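Local coordinates for protein 4-oxalmesaconate hydratase (Pseudomonas putida, PDB 5CGZ) that catalyses, as a zinc-dependent enzyme, the hydration of oxalomesaconic acid enol to 4-carboxy-4-hydroxy-2-oxoadipic acid, the third step of gallate degradation, at residues 8-13 with 83-88; 181-186 with 198-203. All coordinates share one frame; numbering follows the deposited sequence.

Contact 1 of 2, residues 8-13 with 83-88. With ZN (zinc ion), chain C.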
loop_
_atom_site.group_PDB
_atom_site.type_symbol
_atom_site.label_atom_id
_atom_site.label_comp_id
_atom_site.label_asym_id
_atom_site.label_seq_id
_atom_site.Cartn_x
_atom_site.Cartn_y
_atom_site.Cartn_z
ATOM N N SER A 8 22.086 14.196 8.358
ATOM C CA SER A 8 22.636 12.866 8.580
ATOM C C SER A 8 22.418 12.440 10.038
ATOM O O SER A 8 22.817 13.165 10.950
ATOM C CB SER A 8 24.129 12.895 8.221
ATOM O OG SER A 8 24.738 11.631 8.314
ATOM N N ALA A 9 21.775 11.297 10.281
ATOM C CA ALA A 9 21.521 10.881 11.670
ATOM C C ALA A 9 22.829 10.631 12.429
ATOM O O ALA A 9 23.009 11.068 13.567
ATOM C CB ALA A 9 20.657 9.631 11.715
ATOM N N HIS A 10 23.728 9.910 11.775
ATOM C CA HIS A 10 25.030 9.577 12.324
ATOM C C HIS A 10 26.073 10.148 11.379
ATOM O O HIS A 10 25.801 10.308 10.191
ATOM C CB HIS A 10 25.166 8.064 12.468
ATOM C CG HIS A 10 23.972 7.420 13.106
ATOM N ND1 HIS A 10 23.115 6.582 12.417
ATOM C CD2 HIS A 10 23.469 7.521 14.360
ATOM C CE1 HIS A 10 22.152 6.179 13.228
ATOM N NE2 HIS A 10 22.341 6.737 14.412
ATOM N N SER A 11 27.262 10.436 11.888
ATOM C CA SER A 11 28.253 11.175 11.109
ATOM C C SER A 11 28.663 10.491 9.796
ATOM O O SER A 11 28.952 11.177 8.828
ATOM C CB SER A 11 29.499 11.458 11.968
ATOM O OG SER A 11 30.053 10.271 12.510
ATOM N N ALA A 12 28.660 9.159 9.734
ATOM C CA ALA A 12 29.111 8.473 8.514
ATOM C C ALA A 12 28.056 8.414 7.396
ATOM O O ALA A 12 28.382 8.229 6.219
ATOM C CB ALA A 12 29.576 7.058 8.849
ATOM N N ASP A 13 26.795 8.579 7.762
ATOM C CA ASP A 13 25.720 8.364 6.807
ATOM C C ASP A 13 25.800 9.237 5.560
ATOM O O ASP A 13 25.545 8.750 4.462
ATOM C CB ASP A 13 24.376 8.562 7.499
ATOM C CG ASP A 13 23.971 7.347 8.305
ATOM O OD1 ASP A 13 23.734 7.478 9.524
ATOM O OD2 ASP A 13 23.892 6.255 7.702
ATOM N N ILE A 83 23.756 15.050 19.574
ATOM C CA ILE A 83 22.639 14.770 20.477
ATOM C C ILE A 83 22.573 13.307 20.930
ATOM O O ILE A 83 21.698 12.945 21.718
ATOM C CB ILE A 83 21.273 15.144 19.850
ATOM C CG1 ILE A 83 20.974 14.267 18.623
ATOM C CG2 ILE A 83 21.227 16.643 19.507
ATOM C CD1 ILE A 83 19.596 14.547 17.994
ATOM N N GLY A 84 23.488 12.475 20.443
ATOM C CA GLY A 84 23.559 11.087 20.888
ATOM C C GLY A 84 22.780 10.102 20.027
ATOM O O GLY A 84 21.678 10.407 19.562
ATOM N N ASP A 85 23.351 8.917 19.817
ATOM C CA ASP A 85 22.696 7.869 19.033
ATOM C C ASP A 85 22.337 6.664 19.901
ATOM O O ASP A 85 22.841 6.528 21.015
ATOM C CB ASP A 85 23.596 7.416 17.885
ATOM C CG ASP A 85 24.818 6.646 18.378
ATOM O OD1 ASP A 85 25.377 7.032 19.427
ATOM O OD2 ASP A 85 25.205 5.649 17.727
ATOM N N TYR A 86 21.467 5.799 19.385
ATOM C CA TYR A 86 21.140 4.520 20.028
ATOM C C TYR A 86 20.889 4.615 21.521
ATOM O O TYR A 86 21.625 4.017 22.298
ATOM C CB TYR A 86 22.263 3.506 19.806
ATOM C CG TYR A 86 22.294 2.873 18.434
ATOM C CD1 TYR A 86 22.607 3.626 17.308
ATOM C CD2 TYR A 86 22.042 1.515 18.268
ATOM C CE1 TYR A 86 22.656 3.054 16.053
ATOM C CE2 TYR A 86 22.088 0.925 17.003
ATOM C CZ TYR A 86 22.392 1.701 15.905
ATOM O OH TYR A 86 22.450 1.132 14.650
ATOM N N PRO A 87 19.834 5.334 21.930
ATOM C CA PRO A 87 18.845 5.966 21.057
ATOM C C PRO A 87 19.112 7.438 20.809
ATOM O O PRO A 87 19.532 8.168 21.714
ATOM C CB PRO A 87 17.547 5.812 21.853
ATOM C CG PRO A 87 18.029 6.029 23.285
ATOM C CD PRO A 87 19.422 5.392 23.346
ATOM N N MET A 88 18.835 7.878 19.588
ATOM C CA MET A 88 18.745 9.298 19.302
ATOM C C MET A 88 17.374 9.810 19.748
ATOM O O MET A 88 16.344 9.208 19.438
ATOM C CB MET A 88 18.972 9.558 17.813
ATOM C CG MET A 88 19.142 11.021 17.458
ATOM S SD MET A 88 19.784 11.227 15.775
ATOM C CE MET A 88 18.255 11.330 14.880
HETATM ZN ZN ZN C . 23.244 5.813 10.510
HETATM O O HOH W 1 24.286 3.856 9.372
#
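The imidazole of H10 meets D85 at its edge. CB of D85 lies near the ring plane, with CD2 of H10 and CB of D85 3.5 Å apart. The D85 carboxylate is turned 73° from the ring plane, and its OD2 is hydrogen-bonded to the backbone N of G43. The methyl of A9 covers one face of the imidazole, above the ring centre. The Y86 ring approaches obliquely, its plane at 43° to the imidazole, and NE2 of H10 lies 4.0 Å from CE1 of Y86, near the plane of the tyrosine ring. Beside this group, M88 brings its sulfur to the backbone of A9. The bend at chi3 (91°) turns CE of M88 toward CB of A9, 4.3 Å away. ND1 of H10 binds the zinc ion at 2.1 Å, and OD1 of D13 binds it at 2.0 Å. E44, H123 and water 1 complete the site. A weak hydrogen bond from the backbone N of H10 to OD1 of D13 links these two zinc ligands. On the far side of the imidazole from the metal, NE2 of H10 is hydrogen-bonded to OD2 of D122, which also accepts a hydrogen bond from the backbone N of Y86. D122 is therefore a second-shell residue: it probably fixes the rotation of the zinc-bound imidazole and couples it to the 83-88 loop.

Contact 2 of 2, residues 181-186 with 198-203; sequences KKYAAI and YYTRVA
Y183 and T200 meet obliquely where helix 179-186 faces helix 193-212. The tyrosine presents the CD1-CE1 side of its ring, and CE1 of Y183 lies 3.8 Å from OG1 of T200. With CG anti to the backbone N (chi1 -173°), the ring of Y183 extends to the second helix although its first bond does not point there. OG1 of T200 is hydrogen-bonded to the backbone O of W196, one turn earlier in its own helix, so its polar need is met there. I186 points at the other helix. Its extended end places CD1 of I186 4.3 Å from CB of Y199. The Y199 ring then leads away from this meeting point. It meets the ring of W16, its OH is hydrogen-bonded to R17 and H160, and the nearest atom of its side chain is about 8 Å from the zinc ion. The two segments belong to successive helices, consistent with the helical hairpin of this Rossmann-like enzyme, and are joined by a short connection. W196, on the second helix, also packs against Y183 and I186. The K182 side chain is almost fully extended toward helix 193-212. NZ of K182 donates to water 2 at 2.9 Å, and water 2 donates to the backbone O of Y199 at 2.8 Å. Water 2 bridges the segments, which share no direct hydrogen bond. NZ of K182 also forms a salt bridge with E226 and a hydrogen bond to the backbone O of W16.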
loop_
_atom_site.group_PDB
_atom_site.type_symbol
_atom_site.label_atom_id
_atom_site.label_comp_id
_atom_site.label_asym_id
_atom_site.label_seq_id
_atom_site.Cartn_x
_atom_site.Cartn_y
_atom_site.Cartn_z
ATOM N N LYS A 181 35.758 11.332 -6.073
ATOM C CA LYS A 181 35.595 12.086 -4.838
ATOM C C LYS A 181 34.774 11.292 -3.826
ATOM O O LYS A 181 35.158 11.197 -2.661
ATOM C CB LYS A 181 34.942 13.446 -5.113
ATOM C CG LYS A 181 35.895 14.464 -5.712
ATOM C CD LYS A 181 35.189 15.778 -6.013
ATOM C CE LYS A 181 36.184 16.856 -6.449
ATOM N NZ LYS A 181 35.477 18.137 -6.759
ATOM N N LYS A 182 33.653 10.704 -4.256
ATOM C CA LYS A 182 32.844 9.957 -3.298
ATOM C C LYS A 182 33.658 8.810 -2.712
ATOM O O LYS A 182 33.613 8.552 -1.507
ATOM C CB LYS A 182 31.553 9.404 -3.914
ATOM C CG LYS A 182 30.791 8.515 -2.915
ATOM C CD LYS A 182 29.391 8.114 -3.372
ATOM C CE LYS A 182 28.633 7.473 -2.197
ATOM N NZ LYS A 182 27.199 7.178 -2.509
ATOM N N TYR A 183 34.411 8.128 -3.561
ATOM C CA TYR A 183 35.177 6.981 -3.089
ATOM C C TYR A 183 36.332 7.396 -2.169
ATOM O O TYR A 183 36.648 6.701 -1.199
ATOM C CB TYR A 183 35.718 6.163 -4.265
ATOM C CG TYR A 183 36.364 4.884 -3.792
ATOM C CD1 TYR A 183 35.599 3.877 -3.208
ATOM C CD2 TYR A 183 37.741 4.695 -3.888
ATOM C CE1 TYR A 183 36.182 2.706 -2.753
ATOM C CE2 TYR A 183 38.335 3.524 -3.430
ATOM C CZ TYR A 183 37.549 2.540 -2.862
ATOM O OH TYR A 183 38.128 1.385 -2.410
ATOM N N ALA A 184 36.966 8.526 -2.471
ATOM C CA ALA A 184 38.004 9.047 -1.584
ATOM C C ALA A 184 37.405 9.417 -0.230
ATOM O O ALA A 184 38.011 9.173 0.813
ATOM C CB ALA A 184 38.702 10.250 -2.211
ATOM N N ALA A 185 36.205 9.992 -0.237
ATOM C CA ALA A 185 35.527 10.291 1.025
ATOM C C ALA A 185 35.200 8.992 1.766
ATOM O O ALA A 185 35.349 8.894 2.984
ATOM C CB ALA A 185 34.260 11.100 0.779
ATOM N N ILE A 186 34.746 7.995 1.015
ATOM C CA ILE A 186 34.436 6.688 1.585
ATOM C C ILE A 186 35.652 6.096 2.307
ATOM O O ILE A 186 35.529 5.500 3.382
ATOM C CB ILE A 186 33.930 5.725 0.480
ATOM C CG1 ILE A 186 32.417 5.894 0.297
ATOM C CG2 ILE A 186 34.258 4.276 0.804
ATOM C CD1 ILE A 186 31.846 5.016 -0.792
ATOM N N TYR A 198 30.504 -2.484 -0.393
ATOM C CA TYR A 198 29.054 -2.530 -0.494
ATOM C C TYR A 198 28.530 -1.298 -1.233
ATOM O O TYR A 198 27.709 -1.416 -2.139
ATOM C CB TYR A 198 28.433 -2.624 0.896
ATOM C CG TYR A 198 26.931 -2.824 0.926
ATOM C CD1 TYR A 198 26.058 -1.735 0.947
ATOM C CD2 TYR A 198 26.384 -4.105 0.968
ATOM C CE1 TYR A 198 24.663 -1.921 0.995
ATOM C CE2 TYR A 198 25.004 -4.303 1.013
ATOM C CZ TYR A 198 24.148 -3.212 1.033
ATOM O OH TYR A 198 22.780 -3.427 1.086
ATOM N N TYR A 199 29.006 -0.113 -0.864
ATOM C CA TYR A 199 28.433 1.097 -1.444
ATOM C C TYR A 199 29.019 1.400 -2.815
ATOM O O TYR A 199 28.397 2.101 -3.610
ATOM C CB TYR A 199 28.572 2.270 -0.465
ATOM C CG TYR A 199 27.503 2.104 0.576
ATOM C CD1 TYR A 199 26.183 2.421 0.279
ATOM C CD2 TYR A 199 27.781 1.530 1.809
ATOM C CE1 TYR A 199 25.173 2.216 1.202
ATOM C CE2 TYR A 199 26.773 1.324 2.745
ATOM C CZ TYR A 199 25.471 1.668 2.430
ATOM O OH TYR A 199 24.461 1.466 3.338
ATOM N N THR A 200 30.172 0.815 -3.119
ATOM C CA THR A 200 30.642 0.781 -4.503
ATOM C C THR A 200 29.682 -0.050 -5.360
ATOM O O THR A 200 29.274 0.368 -6.452
ATOM C CB THR A 200 32.068 0.192 -4.613
ATOM O OG1 THR A 200 32.978 1.026 -3.885
ATOM C CG2 THR A 200 32.511 0.116 -6.078
ATOM N N ARG A 201 29.316 -1.233 -4.870
ATOM C CA ARG A 201 28.386 -2.069 -5.621
ATOM C C ARG A 201 27.029 -1.373 -5.764
ATOM O O ARG A 201 26.414 -1.444 -6.829
ATOM C CB ARG A 201 28.244 -3.452 -4.969
ATOM C CG ARG A 201 29.496 -4.331 -5.183
ATOM C CD ARG A 201 29.295 -5.771 -4.758
ATOM N NE ARG A 201 28.881 -5.873 -3.364
ATOM C CZ ARG A 201 29.688 -6.175 -2.352
ATOM N NH1 ARG A 201 30.980 -6.417 -2.563
ATOM N NH2 ARG A 201 29.194 -6.242 -1.123
ATOM N N VAL A 202 26.576 -0.681 -4.713
ATOM C CA VAL A 202 25.312 0.067 -4.786
ATOM C C VAL A 202 25.346 1.074 -5.934
ATOM O O VAL A 202 24.430 1.121 -6.751
ATOM C CB VAL A 202 24.991 0.831 -3.478
ATOM C CG1 VAL A 202 23.785 1.770 -3.686
ATOM C CG2 VAL A 202 24.706 -0.146 -2.336
ATOM N N ALA A 203 26.415 1.868 -6.003
ATOM C CA ALA A 203 26.530 2.895 -7.043
ATOM C C ALA A 203 26.568 2.272 -8.439
ATOM O O ALA A 203 25.994 2.811 -9.392
ATOM C CB ALA A 203 27.775 3.764 -6.810
HETATM O O HOH W 2 26.938 4.480 -3.419
#

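In the fold
From the N terminus, strand 3-8 leads into segment 8-13, and helix 13-27 follows. Contact 1 then closes a long loop, when the chain returns at 83-88 after strands 31-36 and 76-80. It joins two loops that follow the parallel strands 3-8 and 76-80, at their C-terminal ends. The chain continues through helix 122-138 and the later strands before contact 2 opens. That contact closes a short loop between helices 179-186 and 193-212. The two contacts follow in series, neither nested nor crossed. The centres of contacts 1 and 2 are about 20 Å apart. Helix 13-27 links them: its R17 forms a salt bridge with D13 and a hydrogen bond with Y199.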